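PDB 1ULQ: putative acetyl-CoA acetyltransferase from Thermus thermophilus, which probably catalyses the transfer of an acyl group between acyl-CoA and acetyl-CoA, a thiolase reaction of lipid metabolism. Local coordinates for residues A279-I284 and I393-E398; S314-I319 and F380-M385; E3-E8 and L275-R280. All blocks are in the same frame, centred on the assembly; numbering follows the deposited sequence.

The three contacts lie along one run of the central mixed sheet, through neighbouring strands 4-16, 279-288, 391-399, 380-387 and 318-321. Segment 3-8 opens the chain and reaches 275-280 in interaction 3; there interaction 1 takes over, sharing Ala279 and Arg280 and pairing 279-288 with 391-399. The adjacent hairpin strands 391-399 and 380-387 connect interaction 1 to interaction 2, which joins 380-387 to 318-321 and is nested in the chain loop that interaction 1 closes. Centres of interactions 1 and 2 lie about 9 Å apart, those of 1 and 3 about 11 Å, and those of 2 and 3 about 17 Å. The N-terminal strand is thereby built into the same sheet as the C-terminal thiolase half.

Interaction 1. Residues A279-I284 and I393-E398; sequences ARVRAI and IAVVVE
Over one face of the Arg280 guanidinium lies the carboxylate of Glu398, displaced toward the rim, while the Arg282 guanidinium meets the same carboxylate with its edge, in its own plane. The two arginines therefore use Glu398 OE1 in different ways. Arg280 NH1 is 2.8 Å from Glu398 OE1 in a salt bridge, but the oxygen stands well off the guanidinium plane, and the attraction is electrostatic without a directed hydrogen bond. Arg282 NE to Glu398 OE1, at 3.0 Å, is both a salt bridge and a fairly straight hydrogen bond (162°), reaching the oxygen from above the carboxylate plane. Glu398 gets there with CG anti to the backbone N (chi1 -173°) and an extended chain beyond. Its other oxygen, OE2, takes a weak hydrogen bond from Gln379. A leucine in place of Arg282 would probably leave Glu398 OE1 without its directed N-H partner and the carboxylate freer to turn.

The backbones run antiparallel. Arg280 and Glu398 form a hydrogen-bonded pair, with Arg280 N to Glu398 O at 2.7 Å and Glu398 N to Arg280 O at 2.9 Å. A classic beta bulge follows: Arg282 and Ala283 both face Val396, whose O receives Arg282 N at 2.8 Å and, weakly, Ala283 N. Regular pairing resumes as Val396 N reaches Ala283 O, also at 2.8 Å. Beyond it Ile284 CG2 lies against Val395 CG2 at 3.9 Å, the two side chains alongside each other.

Val281 and Ile284 pack on helix 91-104 through Trp104, whereas Ala283 and Val396 point to the other face of the sheet and touch helix 298-308; strands 4-16 and 380-387 flank the pair.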
ATOM      1  N   ALA C 279     -26.778 -36.507  14.443  1.00 10.83           N
ATOM      2  CA  ALA C 279     -28.009 -35.935  13.931  1.00  9.31           C
ATOM      3  C   ALA C 279     -28.096 -36.210  12.440  1.00  9.12           C
ATOM      4  O   ALA C 279     -27.135 -36.676  11.814  1.00  8.00           O
ATOM      5  CB  ALA C 279     -28.035 -34.443  14.191  1.00  9.74           C
ATOM      6  N   ARG C 280     -29.259 -35.900  11.885  1.00  9.55           N
ATOM      7  CA  ARG C 280     -29.560 -36.092  10.471  1.00 10.41           C
ATOM      8  C   ARG C 280     -29.999 -34.739   9.875  1.00 10.60           C
ATOM      9  O   ARG C 280     -30.755 -33.989  10.504  1.00 11.57           O
ATOM     10  CB  ARG C 280     -30.686 -37.132  10.357  1.00 11.22           C
ATOM     11  CG  ARG C 280     -31.438 -37.157   9.043  1.00 15.81           C
ATOM     12  CD  ARG C 280     -32.950 -37.392   9.220  1.00 17.96           C
ATOM     13  NE  ARG C 280     -33.273 -38.657   9.879  1.00 22.36           N
ATOM     14  CZ  ARG C 280     -34.498 -39.188   9.942  1.00 24.46           C
ATOM     15  NH1 ARG C 280     -35.535 -38.571   9.380  1.00 24.69           N
ATOM     16  NH2 ARG C 280     -34.693 -40.336  10.586  1.00 24.44           N
ATOM     17  N   VAL C 281     -29.513 -34.409   8.683  1.00  9.51           N
ATOM     18  CA  VAL C 281     -29.910 -33.158   8.044  1.00  8.22           C
ATOM     19  C   VAL C 281     -31.302 -33.348   7.421  1.00  9.24           C
ATOM     20  O   VAL C 281     -31.482 -34.118   6.474  1.00  8.35           O
ATOM     21  CB  VAL C 281     -28.899 -32.745   6.958  1.00  6.73           C
ATOM     22  CG1 VAL C 281     -29.360 -31.492   6.260  1.00  4.06           C
ATOM     23  CG2 VAL C 281     -27.556 -32.520   7.592  1.00  4.95           C
ATOM     24  N   ARG C 282     -32.288 -32.650   7.974  1.00  9.64           N
ATOM     25  CA  ARG C 282     -33.651 -32.753   7.481  1.00 10.61           C
ATOM     26  C   ARG C 282     -33.971 -31.835   6.306  1.00 10.75           C
ATOM     27  O   ARG C 282     -34.391 -32.313   5.257  1.00 10.97           O
ATOM     28  CB  ARG C 282     -34.639 -32.496   8.616  1.00 12.58           C
ATOM     29  CG  ARG C 282     -35.202 -33.764   9.243  1.00 13.68           C
ATOM     30  CD  ARG C 282     -36.659 -33.955   8.850  1.00 15.44           C
ATOM     31  NE  ARG C 282     -37.357 -34.849   9.774  1.00 16.38           N
ATOM     32  CZ  ARG C 282     -38.671 -35.049   9.778  1.00 16.06           C
ATOM     33  NH1 ARG C 282     -39.452 -34.421   8.906  1.00 14.52           N
ATOM     34  NH2 ARG C 282     -39.201 -35.880  10.664  1.00 17.09           N
ATOM     35  N   ALA C 283     -33.790 -30.527   6.465  1.00  9.42           N
ATOM     36  CA  ALA C 283     -34.087 -29.616   5.372  1.00  8.84           C
ATOM     37  C   ALA C 283     -33.252 -28.359   5.421  1.00  9.99           C
ATOM     38  O   ALA C 283     -32.833 -27.922   6.498  1.00 10.81           O
ATOM     39  CB  ALA C 283     -35.551 -29.254   5.388  1.00  8.82           C
ATOM     40  N   ILE C 284     -33.020 -27.776   4.246  1.00 10.05           N
ATOM     41  CA  ILE C 284     -32.240 -26.546   4.133  1.00  9.95           C
ATOM     42  C   ILE C 284     -33.027 -25.497   3.349  1.00 11.28           C
ATOM     43  O   ILE C 284     -33.807 -25.834   2.456  1.00 11.21           O
ATOM     44  CB  ILE C 284     -30.925 -26.781   3.388  1.00  8.43           C
ATOM     45  CG1 ILE C 284     -30.256 -28.048   3.896  1.00  8.17           C
ATOM     46  CG2 ILE C 284     -30.001 -25.612   3.611  1.00  6.28           C
ATOM     47  CD1 ILE C 284     -29.188 -28.562   2.959  1.00 10.83           C
ATOM     48  N   ILE C 393     -30.106 -17.856   6.050  1.00  6.06           N
ATOM     49  CA  ILE C 393     -30.000 -19.278   5.772  1.00  3.75           C
ATOM     50  C   ILE C 393     -30.409 -20.012   7.032  1.00  4.12           C
ATOM     51  O   ILE C 393     -30.216 -19.508   8.134  1.00  3.06           O
ATOM     52  CB  ILE C 393     -28.567 -19.655   5.361  1.00  2.01           C
ATOM     53  CG1 ILE C 393     -28.511 -21.120   4.943  1.00  1.00           C
ATOM     54  CG2 ILE C 393     -27.607 -19.334   6.492  1.00  1.05           C
ATOM     55  CD1 ILE C 393     -27.153 -21.565   4.508  1.00  1.00           C
ATOM     56  N   ALA C 394     -31.008 -21.185   6.861  1.00  5.70           N
ATOM     57  CA  ALA C 394     -31.451 -22.000   7.990  1.00  7.12           C
ATOM     58  C   ALA C 394     -31.373 -23.484   7.641  1.00  8.13           C
ATOM     59  O   ALA C 394     -31.627 -23.888   6.496  1.00  8.25           O
ATOM     60  CB  ALA C 394     -32.877 -21.630   8.381  1.00  8.15           C
ATOM     61  N   VAL C 395     -31.022 -24.291   8.638  1.00  7.96           N
ATOM     62  CA  VAL C 395     -30.894 -25.732   8.464  1.00  7.57           C
ATOM     63  C   VAL C 395     -31.603 -26.476   9.580  1.00  8.31           C
ATOM     64  O   VAL C 395     -31.332 -26.226  10.754  1.00  9.40           O
ATOM     65  CB  VAL C 395     -29.428 -26.140   8.486  1.00  6.35           C
ATOM     66  CG1 VAL C 395     -29.300 -27.650   8.546  1.00  6.20           C
ATOM     67  CG2 VAL C 395     -28.742 -25.592   7.267  1.00  6.92           C
ATOM     68  N   VAL C 396     -32.511 -27.383   9.226  1.00  8.12           N
ATOM     69  CA  VAL C 396     -33.223 -28.147  10.247  1.00  7.33           C
ATOM     70  C   VAL C 396     -32.578 -29.515  10.408  1.00  8.14           C
ATOM     71  O   VAL C 396     -32.318 -30.223   9.439  1.00  8.88           O
ATOM     72  CB  VAL C 396     -34.710 -28.331   9.909  1.00  5.18           C
ATOM     73  CG1 VAL C 396     -35.422 -28.962  11.084  1.00  2.36           C
ATOM     74  CG2 VAL C 396     -35.337 -27.003   9.574  1.00  4.63           C
ATOM     75  N   VAL C 397     -32.331 -29.884  11.651  1.00  9.51           N
ATOM     76  CA  VAL C 397     -31.686 -31.142  11.961  1.00 10.90           C
ATOM     77  C   VAL C 397     -32.480 -31.991  12.965  1.00 13.57           C
ATOM     78  O   VAL C 397     -33.090 -31.463  13.904  1.00 13.38           O
ATOM     79  CB  VAL C 397     -30.284 -30.841  12.493  1.00  9.23           C
ATOM     80  CG1 VAL C 397     -29.789 -31.949  13.366  1.00 10.24           C
ATOM     81  CG2 VAL C 397     -29.361 -30.632  11.332  1.00  7.32           C
ATOM     82  N   GLU C 398     -32.474 -33.307  12.747  1.00 15.61           N
ATOM     83  CA  GLU C 398     -33.175 -34.254  13.614  1.00 17.15           C
ATOM     84  C   GLU C 398     -32.135 -35.086  14.353  1.00 18.07           C
ATOM     85  O   GLU C 398     -31.257 -35.684  13.732  1.00 18.44           O
ATOM     86  CB  GLU C 398     -34.091 -35.163  12.781  1.00 18.42           C
ATOM     87  CG  GLU C 398     -34.998 -36.095  13.605  1.00 20.58           C
ATOM     88  CD  GLU C 398     -36.063 -36.821  12.762  1.00 22.68           C
ATOM     89  OE1 GLU C 398     -35.939 -36.833  11.512  1.00 23.13           O
ATOM     90  OE2 GLU C 398     -37.019 -37.390  13.352  1.00 22.43           O
TER

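Interaction 2. Residues S314-I319 and F380-M385; sequences SDLGLI and FGLATM
Leu316 and Leu382 make the close apolar part of this contact. Both methyls of Leu316 come up to the base of Leu382 from the same side, CD2 of Leu316 lying 3.8 Å from Leu382 CB and CD1 nearer still. With CG anti to the backbone N (chi1 180°), Leu382 also carries its CD2 to 3.4 Å from Leu316 CD1. Both leucines are buried, and helix 298-308 contributes Leu306 against Leu316 and Thr302 against Leu382.

The partly exposed end, at Asp315 and Phe380, is looser. Here a carbonyl, Asp315 O, lies at the edge of the Phe380 ring, near its plane and 3.3 Å from CD1, while Asp315 CB is 4.2 Å from that ring carbon. The Asp315 carboxylate turns back to its own turn, where OD2 is hydrogen-bonded to Ser312 N.

The backbone also takes hold. Gly317 N gives Phe380 O a nearly straight hydrogen bond of 2.7 Å (169°), and Leu382 N gives one of 3.0 Å to Leu318 O. Leu318 N adds a long, weak bond to Phe380 O. Leu318 sends its side chain to the other face of the sheet, onto helix 358-375.

Strands 318-321 and 380-387 are parallel neighbours whose connection includes helix 358-375, packed on the sheet: the beta-alpha-beta crossover of an alpha/beta fold, as in the thiolases.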
ATOM      1  N   SER C 314     -43.004 -24.907  16.578  1.00 14.25           N
ATOM      2  CA  SER C 314     -43.286 -25.532  17.866  1.00 14.25           C
ATOM      3  C   SER C 314     -42.687 -26.929  18.052  1.00 13.94           C
ATOM      4  O   SER C 314     -42.581 -27.401  19.185  1.00 14.43           O
ATOM      5  CB  SER C 314     -44.797 -25.607  18.073  1.00 14.19           C
ATOM      6  OG  SER C 314     -45.377 -26.453  17.094  1.00 16.66           O
ATOM      7  N   ASP C 315     -42.319 -27.592  16.954  1.00 13.59           N
ATOM      8  CA  ASP C 315     -41.712 -28.926  17.020  1.00 13.30           C
ATOM      9  C   ASP C 315     -40.209 -28.804  17.348  1.00 13.17           C
ATOM     10  O   ASP C 315     -39.560 -29.789  17.677  1.00 13.32           O
ATOM     11  CB  ASP C 315     -41.865 -29.684  15.682  1.00 14.82           C
ATOM     12  CG  ASP C 315     -43.320 -30.078  15.351  1.00 17.85           C
ATOM     13  OD1 ASP C 315     -43.987 -30.775  16.155  1.00 20.12           O
ATOM     14  OD2 ASP C 315     -43.794 -29.709  14.256  1.00 17.79           O
ATOM     15  N   LEU C 316     -39.657 -27.592  17.242  1.00 13.20           N
ATOM     16  CA  LEU C 316     -38.233 -27.354  17.522  1.00 11.13           C
ATOM     17  C   LEU C 316     -37.943 -27.447  19.024  1.00  9.68           C
ATOM     18  O   LEU C 316     -38.636 -26.839  19.845  1.00  9.80           O
ATOM     19  CB  LEU C 316     -37.804 -25.970  16.996  1.00 10.55           C
ATOM     20  CG  LEU C 316     -37.776 -25.709  15.484  1.00 10.56           C
ATOM     21  CD1 LEU C 316     -37.233 -24.325  15.200  1.00 10.68           C
ATOM     22  CD2 LEU C 316     -36.891 -26.724  14.813  1.00 11.68           C
ATOM     23  N   GLY C 317     -36.916 -28.203  19.382  1.00  6.89           N
ATOM     24  CA  GLY C 317     -36.589 -28.342  20.786  1.00  7.30           C
ATOM     25  C   GLY C 317     -35.269 -27.706  21.160  1.00  7.65           C
ATOM     26  O   GLY C 317     -34.805 -27.822  22.293  1.00  8.86           O
ATOM     27  N   LEU C 318     -34.656 -27.036  20.193  1.00  7.15           N
ATOM     28  CA  LEU C 318     -33.388 -26.369  20.404  1.00  5.40           C
ATOM     29  C   LEU C 318     -33.203 -25.449  19.216  1.00  6.16           C
ATOM     30  O   LEU C 318     -33.300 -25.878  18.071  1.00  4.35           O
ATOM     31  CB  LEU C 318     -32.269 -27.396  20.466  1.00  5.27           C
ATOM     32  CG  LEU C 318     -31.192 -27.160  21.521  1.00  5.80           C
ATOM     33  CD1 LEU C 318     -31.854 -26.808  22.846  1.00  5.70           C
ATOM     34  CD2 LEU C 318     -30.326 -28.415  21.659  1.00  4.62           C
ATOM     35  N   ILE C 319     -32.941 -24.178  19.494  1.00  8.67           N
ATOM     36  CA  ILE C 319     -32.783 -23.181  18.445  1.00  9.69           C
ATOM     37  C   ILE C 319     -31.502 -22.373  18.573  1.00  9.85           C
ATOM     38  O   ILE C 319     -31.289 -21.706  19.581  1.00 11.11           O
ATOM     39  CB  ILE C 319     -33.980 -22.207  18.470  1.00 11.06           C
ATOM     40  CG1 ILE C 319     -35.291 -23.008  18.436  1.00 11.20           C
ATOM     41  CG2 ILE C 319     -33.906 -21.254  17.292  1.00 11.80           C
ATOM     42  CD1 ILE C 319     -36.523 -22.197  18.766  1.00 11.42           C
ATOM     43  N   PHE C 380     -35.704 -32.211  17.408  1.00 13.41           N
ATOM     44  CA  PHE C 380     -35.542 -31.278  16.295  1.00 12.75           C
ATOM     45  C   PHE C 380     -34.815 -29.994  16.640  1.00 12.50           C
ATOM     46  O   PHE C 380     -35.181 -29.303  17.591  1.00 12.77           O
ATOM     47  CB  PHE C 380     -36.905 -30.942  15.703  1.00 12.14           C
ATOM     48  CG  PHE C 380     -37.674 -32.146  15.262  1.00 12.64           C
ATOM     49  CD1 PHE C 380     -38.833 -32.527  15.923  1.00 12.79           C
ATOM     50  CD2 PHE C 380     -37.236 -32.910  14.189  1.00 12.71           C
ATOM     51  CE1 PHE C 380     -39.551 -33.652  15.521  1.00 12.33           C
ATOM     52  CE2 PHE C 380     -37.944 -34.033  13.780  1.00 13.41           C
ATOM     53  CZ  PHE C 380     -39.106 -34.405  14.449  1.00 13.51           C
ATOM     54  N   GLY C 381     -33.794 -29.674  15.848  1.00 11.06           N
ATOM     55  CA  GLY C 381     -33.031 -28.468  16.080  1.00 10.28           C
ATOM     56  C   GLY C 381     -32.938 -27.566  14.866  1.00  8.97           C
ATOM     57  O   GLY C 381     -32.922 -28.033  13.740  1.00  9.12           O
ATOM     58  N   LEU C 382     -32.858 -26.265  15.106  1.00  9.26           N
ATOM     59  CA  LEU C 382     -32.763 -25.288  14.036  1.00  9.18           C
ATOM     60  C   LEU C 382     -31.538 -24.379  14.185  1.00  9.10           C
ATOM     61  O   LEU C 382     -31.289 -23.823  15.252  1.00  8.63           O
ATOM     62  CB  LEU C 382     -34.022 -24.429  14.022  1.00 10.28           C
ATOM     63  CG  LEU C 382     -34.069 -23.348  12.947  1.00 12.05           C
ATOM     64  CD1 LEU C 382     -34.208 -24.014  11.578  1.00 12.76           C
ATOM     65  CD2 LEU C 382     -35.229 -22.403  13.214  1.00 11.36           C
ATOM     66  N   ALA C 383     -30.779 -24.233  13.102  1.00  8.72           N
ATOM     67  CA  ALA C 383     -29.597 -23.378  13.069  1.00  8.13           C
ATOM     68  C   ALA C 383     -29.819 -22.359  11.949  1.00  8.75           C
ATOM     69  O   ALA C 383     -29.927 -22.728  10.777  1.00  9.70           O
ATOM     70  CB  ALA C 383     -28.352 -24.210  12.778  1.00  7.26           C
ATOM     71  N   THR C 384     -29.898 -21.077  12.295  1.00  8.87           N
ATOM     72  CA  THR C 384     -30.122 -20.059  11.273  1.00  7.83           C
ATOM     73  C   THR C 384     -29.386 -18.739  11.544  1.00  7.96           C
ATOM     74  O   THR C 384     -29.188 -18.360  12.692  1.00  8.14           O
ATOM     75  CB  THR C 384     -31.627 -19.832  11.104  1.00  5.74           C
ATOM     76  OG1 THR C 384     -31.855 -18.970   9.992  1.00  4.68           O
ATOM     77  CG2 THR C 384     -32.222 -19.254  12.360  1.00  5.45           C
ATOM     78  N   MET C 385     -28.968 -18.056  10.478  1.00  8.89           N
ATOM     79  CA  MET C 385     -28.216 -16.798  10.589  1.00  9.05           C
ATOM     80  C   MET C 385     -28.633 -15.684   9.628  1.00  8.79           C
ATOM     81  O   MET C 385     -29.229 -15.931   8.582  1.00 10.44           O
ATOM     82  CB  MET C 385     -26.739 -17.043  10.324  1.00  9.14           C
ATOM     83  CG  MET C 385     -26.094 -18.109  11.142  1.00 11.05           C
ATOM     84  SD  MET C 385     -24.389 -18.280  10.583  1.00 13.32           S
ATOM     85  CE  MET C 385     -24.703 -19.128   9.116  1.00 12.79           C
TER

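Interaction 3. Residues E3-E8 and L275-R280; sequences EAWIVE and LRPLAR
Trp5 turns its CG anti to the carbonyl carbon (chi1 -70°), which with chi2 of 3° lays the indole alongside Pro277, both side chains pointing the same way. Pro277 CB sits over one face of the ring, 3.8 Å from Trp5 CE3 and offset toward the rim, and Pro277 CG touches the same six-membered end. Further along the ring, Trp5 CD1 is 4.0 Å from CB of Arg280. The indole and guanidinium planes are nearly parallel but not stacked, since the ring meets the arginine only at that CB; the charge of that arginine is answered by Glu398. Met400 and helix 267-273 also touch the indole.

Ile6 N bonds to Ala279 O at 2.8 Å. The carbonyl of Ile6 then serves two donors: Leu278 N at 2.8 Å, and Ala279 N by a weak bond of 3.3 Å. Leu278 and Ala279 both facing Ile6 is a classic beta bulge, formed where the loop at 275-278 enters strand 279-288. This antiparallel pairing is a seam of the thiolase sheet, joining the first strand of the N-terminal half to the first of the C-terminal half.

Past the bulge, Val7 carries CG1 anti to its own backbone N (chi1 -163°), and this methyl reaches Leu275 CB at 3.5 Å and Arg276 O at 3.4 Å. The Val7 and Leu275 side chains cross at about a right angle. Ile6 packs instead against Val262 and Leu264 of strand 256-266, while Leu278 leans on Val370 and Arg374 at helix 358-375.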
ATOM      1  N   GLU C   3     -30.517 -39.932   4.738  1.00 17.79           N
ATOM      2  CA  GLU C   3     -29.500 -40.114   3.715  1.00 13.68           C
ATOM      3  C   GLU C   3     -28.227 -39.377   4.170  1.00 13.48           C
ATOM      4  O   GLU C   3     -27.153 -39.975   4.156  1.00 16.30           O
ATOM      5  CB  GLU C   3     -30.003 -39.604   2.353  1.00 10.30           C
ATOM      6  CG  GLU C   3     -29.031 -39.781   1.162  1.00  9.55           C
ATOM      7  CD  GLU C   3     -29.180 -41.104   0.389  1.00  7.05           C
ATOM      8  OE1 GLU C   3     -30.295 -41.650   0.339  1.00  6.23           O
ATOM      9  OE2 GLU C   3     -28.189 -41.581  -0.203  1.00  4.62           O
ATOM     10  N   ALA C   4     -28.328 -38.118   4.611  1.00 10.99           N
ATOM     11  CA  ALA C   4     -27.134 -37.363   5.046  1.00  8.67           C
ATOM     12  C   ALA C   4     -26.994 -37.242   6.576  1.00  8.87           C
ATOM     13  O   ALA C   4     -27.738 -36.496   7.214  1.00  8.28           O
ATOM     14  CB  ALA C   4     -27.146 -35.987   4.422  1.00  6.86           C
ATOM     15  N   TRP C   5     -26.018 -37.950   7.153  1.00  6.42           N
ATOM     16  CA  TRP C   5     -25.808 -37.965   8.610  1.00  5.12           C
ATOM     17  C   TRP C   5     -24.603 -37.241   9.173  1.00  4.26           C
ATOM     18  O   TRP C   5     -23.477 -37.440   8.720  1.00  3.68           O
ATOM     19  CB  TRP C   5     -25.715 -39.406   9.120  1.00  5.48           C
ATOM     20  CG  TRP C   5     -26.986 -40.198   9.098  1.00  4.79           C
ATOM     21  CD1 TRP C   5     -28.204 -39.806   8.623  1.00  4.72           C
ATOM     22  CD2 TRP C   5     -27.149 -41.534   9.565  1.00  4.77           C
ATOM     23  NE1 TRP C   5     -29.115 -40.817   8.766  1.00  4.47           N
ATOM     24  CE2 TRP C   5     -28.495 -41.892   9.344  1.00  4.49           C
ATOM     25  CE3 TRP C   5     -26.283 -42.469  10.152  1.00  5.56           C
ATOM     26  CZ2 TRP C   5     -29.001 -43.139   9.690  1.00  3.99           C
ATOM     27  CZ3 TRP C   5     -26.780 -43.707  10.493  1.00  5.22           C
ATOM     28  CH2 TRP C   5     -28.133 -44.032  10.262  1.00  6.32           C
ATOM     29  N   ILE C   6     -24.847 -36.445  10.204  1.00  4.56           N
ATOM     30  CA  ILE C   6     -23.786 -35.708  10.877  1.00  7.21           C
ATOM     31  C   ILE C   6     -23.205 -36.646  11.914  1.00  7.74           C
ATOM     32  O   ILE C   6     -23.850 -36.933  12.912  1.00  7.96           O
ATOM     33  CB  ILE C   6     -24.340 -34.467  11.592  1.00  7.30           C
ATOM     34  CG1 ILE C   6     -24.908 -33.487  10.558  1.00  8.98           C
ATOM     35  CG2 ILE C   6     -23.250 -33.815  12.414  1.00  6.96           C
ATOM     36  CD1 ILE C   6     -25.379 -32.172  11.142  1.00  8.78           C
ATOM     37  N   VAL C   7     -21.984 -37.109  11.683  1.00 10.20           N
ATOM     38  CA  VAL C   7     -21.346 -38.063  12.584  1.00 12.28           C
ATOM     39  C   VAL C   7     -20.241 -37.499  13.479  1.00 13.98           C
ATOM     40  O   VAL C   7     -19.721 -38.195  14.355  1.00 13.84           O
ATOM     41  CB  VAL C   7     -20.764 -39.217  11.772  1.00 12.62           C
ATOM     42  CG1 VAL C   7     -20.491 -40.394  12.673  1.00 15.24           C
ATOM     43  CG2 VAL C   7     -21.732 -39.598  10.670  1.00 12.31           C
ATOM     44  N   GLU C   8     -19.884 -36.238  13.271  1.00 15.58           N
ATOM     45  CA  GLU C   8     -18.836 -35.619  14.067  1.00 15.02           C
ATOM     46  C   GLU C   8     -18.887 -34.108  13.871  1.00 13.92           C
ATOM     47  O   GLU C   8     -19.156 -33.641  12.767  1.00 13.66           O
ATOM     48  CB  GLU C   8     -17.476 -36.160  13.610  1.00 16.83           C
ATOM     49  CG  GLU C   8     -16.399 -36.177  14.671  1.00 18.97           C
ATOM     50  CD  GLU C   8     -16.792 -37.026  15.849  1.00 20.89           C
ATOM     51  OE1 GLU C   8     -17.189 -38.194  15.627  1.00 21.99           O
ATOM     52  OE2 GLU C   8     -16.702 -36.527  16.989  1.00 22.00           O
ATOM     53  N   LEU C 275     -20.597 -46.045  12.553  1.00 12.88           N
ATOM     54  CA  LEU C 275     -20.472 -44.660  12.993  1.00 11.06           C
ATOM     55  C   LEU C 275     -21.779 -44.225  13.620  1.00 11.64           C
ATOM     56  O   LEU C 275     -22.833 -44.287  12.992  1.00 11.53           O
ATOM     57  CB  LEU C 275     -20.135 -43.755  11.814  1.00  8.35           C
ATOM     58  CG  LEU C 275     -18.826 -44.165  11.164  1.00  6.39           C
ATOM     59  CD1 LEU C 275     -18.447 -43.147  10.121  1.00  7.86           C
ATOM     60  CD2 LEU C 275     -17.752 -44.285  12.225  1.00  4.91           C
ATOM     61  N   ARG C 276     -21.705 -43.792  14.868  1.00 14.07           N
ATOM     62  CA  ARG C 276     -22.891 -43.364  15.589  1.00 17.48           C
ATOM     63  C   ARG C 276     -23.305 -41.943  15.183  1.00 16.98           C
ATOM     64  O   ARG C 276     -22.534 -40.988  15.323  1.00 16.35           O
ATOM     65  CB  ARG C 276     -22.622 -43.435  17.090  1.00 21.75           C
ATOM     66  CG  ARG C 276     -23.826 -43.128  17.945  1.00 29.98           C
ATOM     67  CD  ARG C 276     -23.412 -42.762  19.374  1.00 37.31           C
ATOM     68  NE  ARG C 276     -24.572 -42.499  20.235  1.00 42.87           N
ATOM     69  CZ  ARG C 276     -24.514 -41.876  21.412  1.00 44.28           C
ATOM     70  NH1 ARG C 276     -23.348 -41.440  21.879  1.00 44.32           N
ATOM     71  NH2 ARG C 276     -25.624 -41.689  22.124  1.00 45.35           N
ATOM     72  N   PRO C 277     -24.539 -41.790  14.679  1.00 16.11           N
ATOM     73  CA  PRO C 277     -25.108 -40.512  14.233  1.00 15.46           C
ATOM     74  C   PRO C 277     -25.291 -39.516  15.371  1.00 15.37           C
ATOM     75  O   PRO C 277     -25.664 -39.881  16.484  1.00 17.31           O
ATOM     76  CB  PRO C 277     -26.454 -40.913  13.637  1.00 15.00           C
ATOM     77  CG  PRO C 277     -26.313 -42.380  13.368  1.00 16.60           C
ATOM     78  CD  PRO C 277     -25.524 -42.869  14.532  1.00 16.10           C
ATOM     79  N   LEU C 278     -25.034 -38.251  15.083  1.00 13.96           N
ATOM     80  CA  LEU C 278     -25.183 -37.211  16.081  1.00 11.48           C
ATOM     81  C   LEU C 278     -26.507 -36.565  15.740  1.00 10.75           C
ATOM     82  O   LEU C 278     -27.275 -36.165  16.612  1.00 10.02           O
ATOM     83  CB  LEU C 278     -24.033 -36.220  15.951  1.00 11.53           C
ATOM     84  CG  LEU C 278     -23.664 -35.338  17.143  1.00 13.18           C
ATOM     85  CD1 LEU C 278     -23.702 -36.107  18.424  1.00 11.95           C
ATOM     86  CD2 LEU C 278     -22.277 -34.773  16.921  1.00 13.94           C
ATOM     87  N   ALA C 279     -26.778 -36.507  14.443  1.00 10.83           N
ATOM     88  CA  ALA C 279     -28.009 -35.935  13.931  1.00  9.31           C
ATOM     89  C   ALA C 279     -28.096 -36.210  12.440  1.00  9.12           C
ATOM     90  O   ALA C 279     -27.135 -36.676  11.814  1.00  8.00           O
ATOM     91  CB  ALA C 279     -28.035 -34.443  14.191  1.00  9.74           C
ATOM     92  N   ARG C 280     -29.259 -35.900  11.885  1.00  9.55           N
ATOM     93  CA  ARG C 280     -29.560 -36.092  10.471  1.00 10.41           C
ATOM     94  C   ARG C 280     -29.999 -34.739   9.875  1.00 10.60           C
ATOM     95  O   ARG C 280     -30.755 -33.989  10.504  1.00 11.57           O
ATOM     96  CB  ARG C 280     -30.686 -37.132  10.357  1.00 11.22           C
ATOM     97  CG  ARG C 280     -31.438 -37.157   9.043  1.00 15.81           C
ATOM     98  CD  ARG C 280     -32.950 -37.392   9.220  1.00 17.96           C
ATOM     99  NE  ARG C 280     -33.273 -38.657   9.879  1.00 22.36           N
ATOM    100  CZ  ARG C 280     -34.498 -39.188   9.942  1.00 24.46           C
ATOM    101  NH1 ARG C 280     -35.535 -38.571   9.380  1.00 24.69           N
ATOM    102  NH2 ARG C 280     -34.693 -40.336  10.586  1.00 24.44           N
TER